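Local atomic coordinates of putative hydroxymethylglutaryl-CoA synthase (Streptococcus mutans, PDB entry 3SQZ), a protein that probably makes hydroxymethylglutaryl-CoA by condensing acetyl-CoA with acetoacetyl-CoA, and binds coenzyme A within a thiolase fold. Residues A[273-278]-A[296-301]; A[302-307]-A[323-328]. All coordinates share one frame; numbering follows the deposited sequence.

Contact 1 (A[273-278]-A[296-301]); sequences LALKGF and VNFEAS. With COA (coenzyme A), chain D.
Phe278 and Phe298 lean over one another between two helices that run nearly antiparallel, their local axes 11.0 Å apart at 159°. The rings meet obliquely, centroids 5.1 Å apart and planes at 33°. Two reciprocal CH-pi contacts hold the pair: Phe298 CB sits over the Phe278 ring, 4.1 Å from its centroid, and Phe278 CB lies over the face of the Phe298 ring. Both residues have CG anti to the backbone N, which sends each ring across the gap.

Beyond this pair, the far end of the Phe298 ring presses on helix 271-279 itself. Its CZ comes within 3.3 Å of Leu275 N, Leu275 CD1 rests 3.7 Å from Phe298 CE2, and Ala274 CB meets the ring edge in its plane. Ala274 and Phe278 also touch Phe266, through which the contact lies against strand 263-266, an outermost strand of the mixed sheet in this thiolase fold.

No hydrogen bond joins 273-278 to 296-301. Lys276, whose CB points away from 296-301 and whose chain is extended beyond CG, gives its NZ to O7A of the 3'-phosphate of coenzyme A at 2.6 Å, while Leu273 CD2 lies 3.6 Å from the coenzyme sulfur S1P.

Contact 2 (A[302-307]-A[323-328]); sequences ILYSKQ and LLENSQ
Tyr304 reaches across to the last turn of helix 315-326 with its hydroxyl, giving its proton to Glu325 in a short bond, OH to OE1 2.5 Å. OE1 lies at the ring edge, near the ring plane, and accepts through its anti lone pair, the one directed away from OE2. The carboxylate is turned 73° from the ring, and the glutamate chain runs roughly perpendicular to the tyrosine side chain. With CG anti to its carbonyl carbon (chi1 -64°), Tyr304 sends the ring toward the helix end. Glu325 CB lies 3.3 Å from Tyr304 OH; from there the glutamate chain, extended beyond CG (chi2 179°), brings OE1 round to the hydroxyl.

Asn326 approaches the same hydroxyl obliquely, its amide plane steeply inclined to the ring. Its ND2 gives Tyr304 OH a weak, bent hydrogen bond of 3.3 Å; the stronger partner of that nitrogen is Ser322 O, one turn earlier in the helix. The other side of the amide meets Leu303, whose CD2 stands 3.5 Å from Asn326 OD1.

The contact ties segment 302-307 to the C-terminal end of helix 315-326, where Ser322 OG also accepts a hydrogen bond from Tyr304 N. Glu325 OE1 also forms a salt bridge with Arg366, and OE2 bonds to Gln363 N. A carboxylate supplied with a phenol, a guanidinium and a backbone N-H is probably stabilised as the anion, with the tyrosine kept neutral as its donor.

Along the chain the contacts come in series, neither enclosing nor crossing the other. Contact 1 closes a 17-residue excursion between helix 271-279 and helix 288-302; the chain then runs directly into 302-307, and contact 2 closes the following 15 residues as helix 315-326 returns. Their centres lie 10 Å apart, and they meet through helix 288-302: Ala300 CB packs 3.7 Å from Ser327 N, and Asn297 O lies 3.4 Å from Leu323 CD1. Helix 288-302 thus packs on helix 271-279, whose far side lines the coenzyme A pocket, and touches helix 315-326 beside contact 2, where Tyr304 also touches Arg366 and Leu367 of helix 366-371.

Contact 1 (A[273-278]-A[296-301])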
loop_
_atom_site.group_PDB
_atom_site.type_symbol
_atom_site.label_atom_id
_atom_site.label_comp_id
_atom_site.label_asym_id
_atom_site.label_seq_id
_atom_site.Cartn_x
_atom_site.Cartn_y
_atom_site.Cartn_z
ATOM N N LEU A 273 -4.406 -14.621 -1.474
ATOM C CA LEU A 273 -5.304 -14.077 -2.493
ATOM C C LEU A 273 -4.536 -13.711 -3.760
ATOM O O LEU A 273 -4.989 -13.982 -4.869
ATOM C CB LEU A 273 -6.095 -12.878 -1.966
ATOM C CG LEU A 273 -7.125 -12.323 -2.956
ATOM C CD1 LEU A 273 -8.105 -13.410 -3.378
ATOM C CD2 LEU A 273 -7.873 -11.144 -2.351
ATOM N N ALA A 274 -3.365 -13.106 -3.587
ATOM C CA ALA A 274 -2.535 -12.758 -4.728
ATOM C C ALA A 274 -2.095 -14.011 -5.484
ATOM O O ALA A 274 -2.022 -14.009 -6.710
ATOM C CB ALA A 274 -1.335 -11.951 -4.293
ATOM N N LEU A 275 -1.785 -15.081 -4.751
ATOM C CA LEU A 275 -1.431 -16.353 -5.383
ATOM C C LEU A 275 -2.596 -16.903 -6.213
ATOM O O LEU A 275 -2.402 -17.412 -7.315
ATOM C CB LEU A 275 -0.983 -17.370 -4.330
ATOM C CG LEU A 275 -0.661 -18.777 -4.842
ATOM C CD1 LEU A 275 0.475 -18.761 -5.863
ATOM C CD2 LEU A 275 -0.333 -19.689 -3.667
ATOM N N LYS A 276 -3.810 -16.799 -5.685
ATOM C CA LYS A 276 -4.986 -17.182 -6.455
ATOM C C LYS A 276 -5.102 -16.345 -7.730
ATOM O O LYS A 276 -5.444 -16.866 -8.790
ATOM C CB LYS A 276 -6.252 -17.058 -5.610
ATOM C CG LYS A 276 -6.345 -18.080 -4.500
ATOM C CD LYS A 276 -7.623 -17.892 -3.709
ATOM C CE LYS A 276 -7.758 -18.945 -2.622
ATOM N NZ LYS A 276 -9.054 -18.783 -1.912
ATOM N N GLY A 277 -4.803 -15.054 -7.626
ATOM C CA GLY A 277 -4.839 -14.179 -8.786
ATOM C C GLY A 277 -3.808 -14.590 -9.823
ATOM O O GLY A 277 -4.096 -14.683 -11.017
ATOM N N PHE A 278 -2.589 -14.833 -9.357
ATOM C CA PHE A 278 -1.513 -15.299 -10.216
ATOM C C PHE A 278 -1.926 -16.573 -10.948
ATOM O O PHE A 278 -1.793 -16.676 -12.170
ATOM C CB PHE A 278 -0.254 -15.528 -9.375
ATOM C CG PHE A 278 0.938 -16.007 -10.162
ATOM C CD1 PHE A 278 1.770 -15.099 -10.794
ATOM C CD2 PHE A 278 1.241 -17.361 -10.251
ATOM C CE1 PHE A 278 2.871 -15.526 -11.510
ATOM C CE2 PHE A 278 2.345 -17.794 -10.976
ATOM C CZ PHE A 278 3.158 -16.876 -11.598
ATOM N N VAL A 296 8.949 -17.254 -9.653
ATOM C CA VAL A 296 9.980 -16.736 -8.765
ATOM C C VAL A 296 9.728 -15.257 -8.469
ATOM O O VAL A 296 9.893 -14.801 -7.331
ATOM C CB VAL A 296 11.388 -16.950 -9.374
ATOM C CG1 VAL A 296 12.418 -16.069 -8.696
ATOM C CG2 VAL A 296 11.785 -18.424 -9.286
ATOM N N ASN A 297 9.326 -14.503 -9.487
ATOM C CA ASN A 297 9.029 -13.088 -9.285
ATOM C C ASN A 297 7.776 -12.879 -8.446
ATOM O O ASN A 297 7.729 -11.965 -7.614
ATOM C CB ASN A 297 8.972 -12.335 -10.609
ATOM C CG ASN A 297 10.351 -12.120 -11.205
ATOM O OD1 ASN A 297 10.504 -11.828 -12.403
ATOM N ND2 ASN A 297 11.367 -12.284 -10.378
ATOM N N PHE A 298 6.775 -13.733 -8.625
ATOM C CA PHE A 298 5.620 -13.687 -7.743
ATOM C C PHE A 298 6.036 -13.887 -6.275
ATOM O O PHE A 298 5.644 -13.118 -5.383
ATOM C CB PHE A 298 4.547 -14.705 -8.125
ATOM C CG PHE A 298 3.442 -14.743 -7.127
ATOM C CD1 PHE A 298 2.473 -13.749 -7.123
ATOM C CD2 PHE A 298 3.428 -15.697 -6.118
ATOM C CE1 PHE A 298 1.485 -13.730 -6.159
ATOM C CE2 PHE A 298 2.438 -15.679 -5.150
ATOM C CZ PHE A 298 1.467 -14.694 -5.175
ATOM N N GLU A 299 6.849 -14.907 -6.023
ATOM C CA GLU A 299 7.309 -15.182 -4.668
ATOM C C GLU A 299 8.104 -14.002 -4.098
ATOM O O GLU A 299 7.959 -13.661 -2.925
ATOM C CB GLU A 299 8.125 -16.472 -4.637
ATOM C CG GLU A 299 7.302 -17.704 -4.993
ATOM C CD GLU A 299 6.209 -18.002 -3.985
ATOM O OE1 GLU A 299 6.425 -17.773 -2.774
ATOM O OE2 GLU A 299 5.132 -18.478 -4.405
ATOM N N ALA A 300 8.931 -13.370 -4.927
ATOM C CA ALA A 300 9.669 -12.188 -4.488
ATOM C C ALA A 300 8.707 -11.074 -4.080
ATOM O O ALA A 300 8.946 -10.365 -3.106
ATOM C CB ALA A 300 10.602 -11.703 -5.591
ATOM N N SER A 301 7.621 -10.919 -4.832
ATOM C CA SER A 301 6.685 -9.820 -4.625
ATOM C C SER A 301 5.886 -9.914 -3.328
ATOM O O SER A 301 5.385 -8.898 -2.849
ATOM C CB SER A 301 5.742 -9.661 -5.827
ATOM O OG SER A 301 4.673 -10.592 -5.796
HETATM N N1A COA D . -3.866 -25.546 7.236
HETATM C C2A COA D . -3.738 -24.901 6.057
HETATM N N3A COA D . -4.733 -24.041 5.626
HETATM C C4A COA D . -5.836 -23.849 6.400
HETATM C C5A COA D . -5.976 -24.512 7.618
HETATM C C6A COA D . -5.010 -25.348 8.036
HETATM N N6A COA D . -5.136 -26.031 9.289
HETATM N N7A COA D . -7.168 -24.138 8.182
HETATM C C8A COA D . -7.769 -23.274 7.358
HETATM N N9A COA D . -6.922 -23.120 6.231
HETATM C C1B COA D . -7.111 -22.165 5.148
HETATM C C2B COA D . -7.962 -22.413 3.872
HETATM O O2B COA D . -8.379 -23.584 3.331
HETATM C C3B COA D . -7.736 -21.113 3.120
HETATM O O3B COA D . -7.120 -20.986 1.899
HETATM P P3B COA D . -7.818 -21.367 0.574
HETATM O O7A COA D . -8.853 -20.242 0.204
HETATM O O8A COA D . -6.657 -21.417 -0.469
HETATM O O9A COA D . -8.494 -22.706 0.715
HETATM C C4B COA D . -7.620 -20.139 4.229
HETATM O O4B COA D . -6.657 -20.781 5.089
HETATM C C5B COA D . -8.702 -19.227 4.697
HETATM O O5B COA D . -9.645 -20.081 5.288
HETATM P P1A COA D . -10.984 -19.488 5.886
HETATM O O1A COA D . -11.762 -18.678 4.773
HETATM O O2A COA D . -11.836 -20.611 6.442
HETATM O O3A COA D . -10.531 -18.493 7.044
HETATM P P2A COA D . -11.446 -17.350 7.661
HETATM O O4A COA D . -12.957 -17.789 7.691
HETATM O O5A COA D . -10.969 -17.037 9.061
HETATM O O6A COA D . -11.316 -16.040 6.752
HETATM C CBP COA D . -10.256 -14.420 5.284
HETATM C CCP COA D . -10.165 -15.741 6.007
HETATM C CDP COA D . -11.381 -14.480 4.306
HETATM C CEP COA D . -8.972 -14.133 4.544
HETATM C CAP COA D . -10.501 -13.358 6.318
HETATM O OAP COA D . -9.383 -13.103 7.068
HETATM C C9P COA D . -11.070 -12.081 5.731
HETATM O O9P COA D . -12.239 -11.980 5.373
HETATM N N8P COA D . -10.137 -10.942 5.665
HETATM C C7P COA D . -10.493 -9.717 4.975
HETATM C C6P COA D . -10.516 -9.847 3.467
HETATM C C5P COA D . -10.747 -8.517 2.749
HETATM O O5P COA D . -10.500 -7.462 3.287
HETATM N N4P COA D . -11.182 -8.543 1.378
HETATM C C3P COA D . -11.311 -7.283 0.629
HETATM C C2P COA D . -10.312 -7.051 -0.470
HETATM S S1P COA D . -10.034 -8.401 -1.570
#

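Contact 2 (A[302-307]-A[323-328])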
loop_
_atom_site.group_PDB
_atom_site.type_symbol
_atom_site.label_atom_id
_atom_site.label_comp_id
_atom_site.label_asym_id
_atom_site.label_seq_id
_atom_site.Cartn_x
_atom_site.Cartn_y
_atom_site.Cartn_z
ATOM N N ILE A 302 5.764 -11.113 -2.754
ATOM C CA ILE A 302 4.967 -11.268 -1.534
ATOM C C ILE A 302 5.790 -11.299 -0.248
ATOM O O ILE A 302 5.232 -11.364 0.844
ATOM C CB ILE A 302 4.033 -12.505 -1.603
ATOM C CG1 ILE A 302 4.827 -13.818 -1.612
ATOM C CG2 ILE A 302 3.105 -12.406 -2.812
ATOM C CD1 ILE A 302 3.932 -15.050 -1.578
ATOM N N LEU A 303 7.111 -11.224 -0.373
ATOM C CA LEU A 303 7.989 -11.357 0.785
ATOM C C LEU A 303 7.690 -10.339 1.885
ATOM O O LEU A 303 7.601 -10.695 3.055
ATOM C CB LEU A 303 9.435 -11.214 0.337
ATOM C CG LEU A 303 10.538 -12.148 0.820
ATOM C CD1 LEU A 303 10.074 -13.592 0.919
ATOM C CD2 LEU A 303 11.694 -12.038 -0.153
ATOM N N TYR A 304 7.539 -9.070 1.524
ATOM C CA TYR A 304 7.299 -8.057 2.552
ATOM C C TYR A 304 5.912 -8.200 3.172
ATOM O O TYR A 304 5.753 -8.095 4.390
ATOM C CB TYR A 304 7.509 -6.641 2.015
ATOM C CG TYR A 304 8.929 -6.337 1.586
ATOM C CD1 TYR A 304 10.002 -7.117 2.010
ATOM C CD2 TYR A 304 9.191 -5.257 0.751
ATOM C CE1 TYR A 304 11.295 -6.831 1.606
ATOM C CE2 TYR A 304 10.476 -4.965 0.343
ATOM C CZ TYR A 304 11.524 -5.757 0.768
ATOM O OH TYR A 304 12.809 -5.488 0.370
ATOM N N SER A 305 4.912 -8.458 2.339
ATOM C CA SER A 305 3.553 -8.577 2.834
ATOM C C SER A 305 3.404 -9.705 3.865
ATOM O O SER A 305 2.617 -9.597 4.800
ATOM C CB SER A 305 2.596 -8.748 1.658
ATOM O OG SER A 305 2.563 -7.543 0.901
ATOM N N LYS A 306 4.178 -10.776 3.708
ATOM C CA LYS A 306 4.165 -11.873 4.678
ATOM C C LYS A 306 4.540 -11.416 6.084
ATOM O O LYS A 306 4.197 -12.085 7.059
ATOM C CB LYS A 306 5.127 -12.983 4.259
ATOM C CG LYS A 306 4.651 -13.792 3.086
ATOM C CD LYS A 306 5.558 -14.986 2.840
ATOM C CE LYS A 306 5.035 -15.865 1.718
ATOM N NZ LYS A 306 5.929 -17.011 1.424
ATOM N N GLN A 307 5.284 -10.317 6.180
ATOM C CA GLN A 307 5.760 -9.803 7.465
ATOM C C GLN A 307 4.971 -8.603 7.977
ATOM O O GLN A 307 5.118 -8.223 9.135
ATOM C CB GLN A 307 7.228 -9.382 7.360
ATOM C CG GLN A 307 8.172 -10.448 6.841
ATOM C CD GLN A 307 8.052 -11.731 7.613
ATOM O OE1 GLN A 307 8.106 -11.740 8.845
ATOM N NE2 GLN A 307 7.871 -12.830 6.896
ATOM N N LEU A 323 9.098 -6.992 -4.930
ATOM C CA LEU A 323 9.569 -7.573 -6.178
ATOM C C LEU A 323 10.905 -6.973 -6.604
ATOM O O LEU A 323 11.857 -7.692 -6.906
ATOM C CB LEU A 323 8.533 -7.330 -7.271
ATOM C CG LEU A 323 8.988 -7.663 -8.693
ATOM C CD1 LEU A 323 9.243 -9.173 -8.872
ATOM C CD2 LEU A 323 7.972 -7.152 -9.707
ATOM N N LEU A 324 10.985 -5.648 -6.646
ATOM C CA LEU A 324 12.182 -5.008 -7.170
ATOM C C LEU A 324 13.394 -5.255 -6.288
ATOM O O LEU A 324 14.516 -5.366 -6.789
ATOM C CB LEU A 324 11.963 -3.506 -7.340
ATOM C CG LEU A 324 10.850 -3.117 -8.312
ATOM C CD1 LEU A 324 10.901 -1.621 -8.566
ATOM C CD2 LEU A 324 10.945 -3.901 -9.619
ATOM N N GLU A 325 13.168 -5.343 -4.981
ATOM C CA GLU A 325 14.243 -5.535 -4.016
ATOM C C GLU A 325 14.641 -7.001 -3.818
ATOM O O GLU A 325 15.677 -7.287 -3.226
ATOM C CB GLU A 325 13.891 -4.864 -2.679
ATOM C CG GLU A 325 13.956 -3.353 -2.801
ATOM C CD GLU A 325 13.599 -2.565 -1.549
ATOM O OE1 GLU A 325 13.063 -3.134 -0.568
ATOM O OE2 GLU A 325 13.864 -1.342 -1.558
ATOM N N ASN A 326 13.837 -7.928 -4.328
ATOM C CA ASN A 326 14.080 -9.346 -4.078
ATOM C C ASN A 326 14.176 -10.252 -5.295
ATOM O O ASN A 326 14.692 -11.360 -5.190
ATOM C CB ASN A 326 13.079 -9.889 -3.060
ATOM C CG ASN A 326 13.257 -9.244 -1.710
ATOM O OD1 ASN A 326 14.134 -9.630 -0.940
ATOM N ND2 ASN A 326 12.459 -8.224 -1.432
ATOM N N SER A 327 13.715 -9.800 -6.453
ATOM C CA SER A 327 13.913 -10.597 -7.657
ATOM C C SER A 327 15.384 -10.647 -8.010
ATOM O O SER A 327 16.088 -9.635 -7.926
ATOM C CB SER A 327 13.150 -10.022 -8.843
ATOM O OG SER A 327 13.517 -10.711 -10.031
ATOM N N GLN A 328 15.839 -11.817 -8.437
ATOM C CA GLN A 328 17.222 -11.972 -8.865
ATOM C C GLN A 328 17.362 -11.953 -10.383
ATOM O O GLN A 328 18.462 -12.149 -10.907
ATOM C CB GLN A 328 17.833 -13.234 -8.251
ATOM C CG GLN A 328 17.877 -13.169 -6.727
ATOM C CD GLN A 328 18.585 -14.353 -6.098
ATOM O OE1 GLN A 328 19.162 -14.241 -5.016
ATOM N NE2 GLN A 328 18.542 -15.494 -6.772
#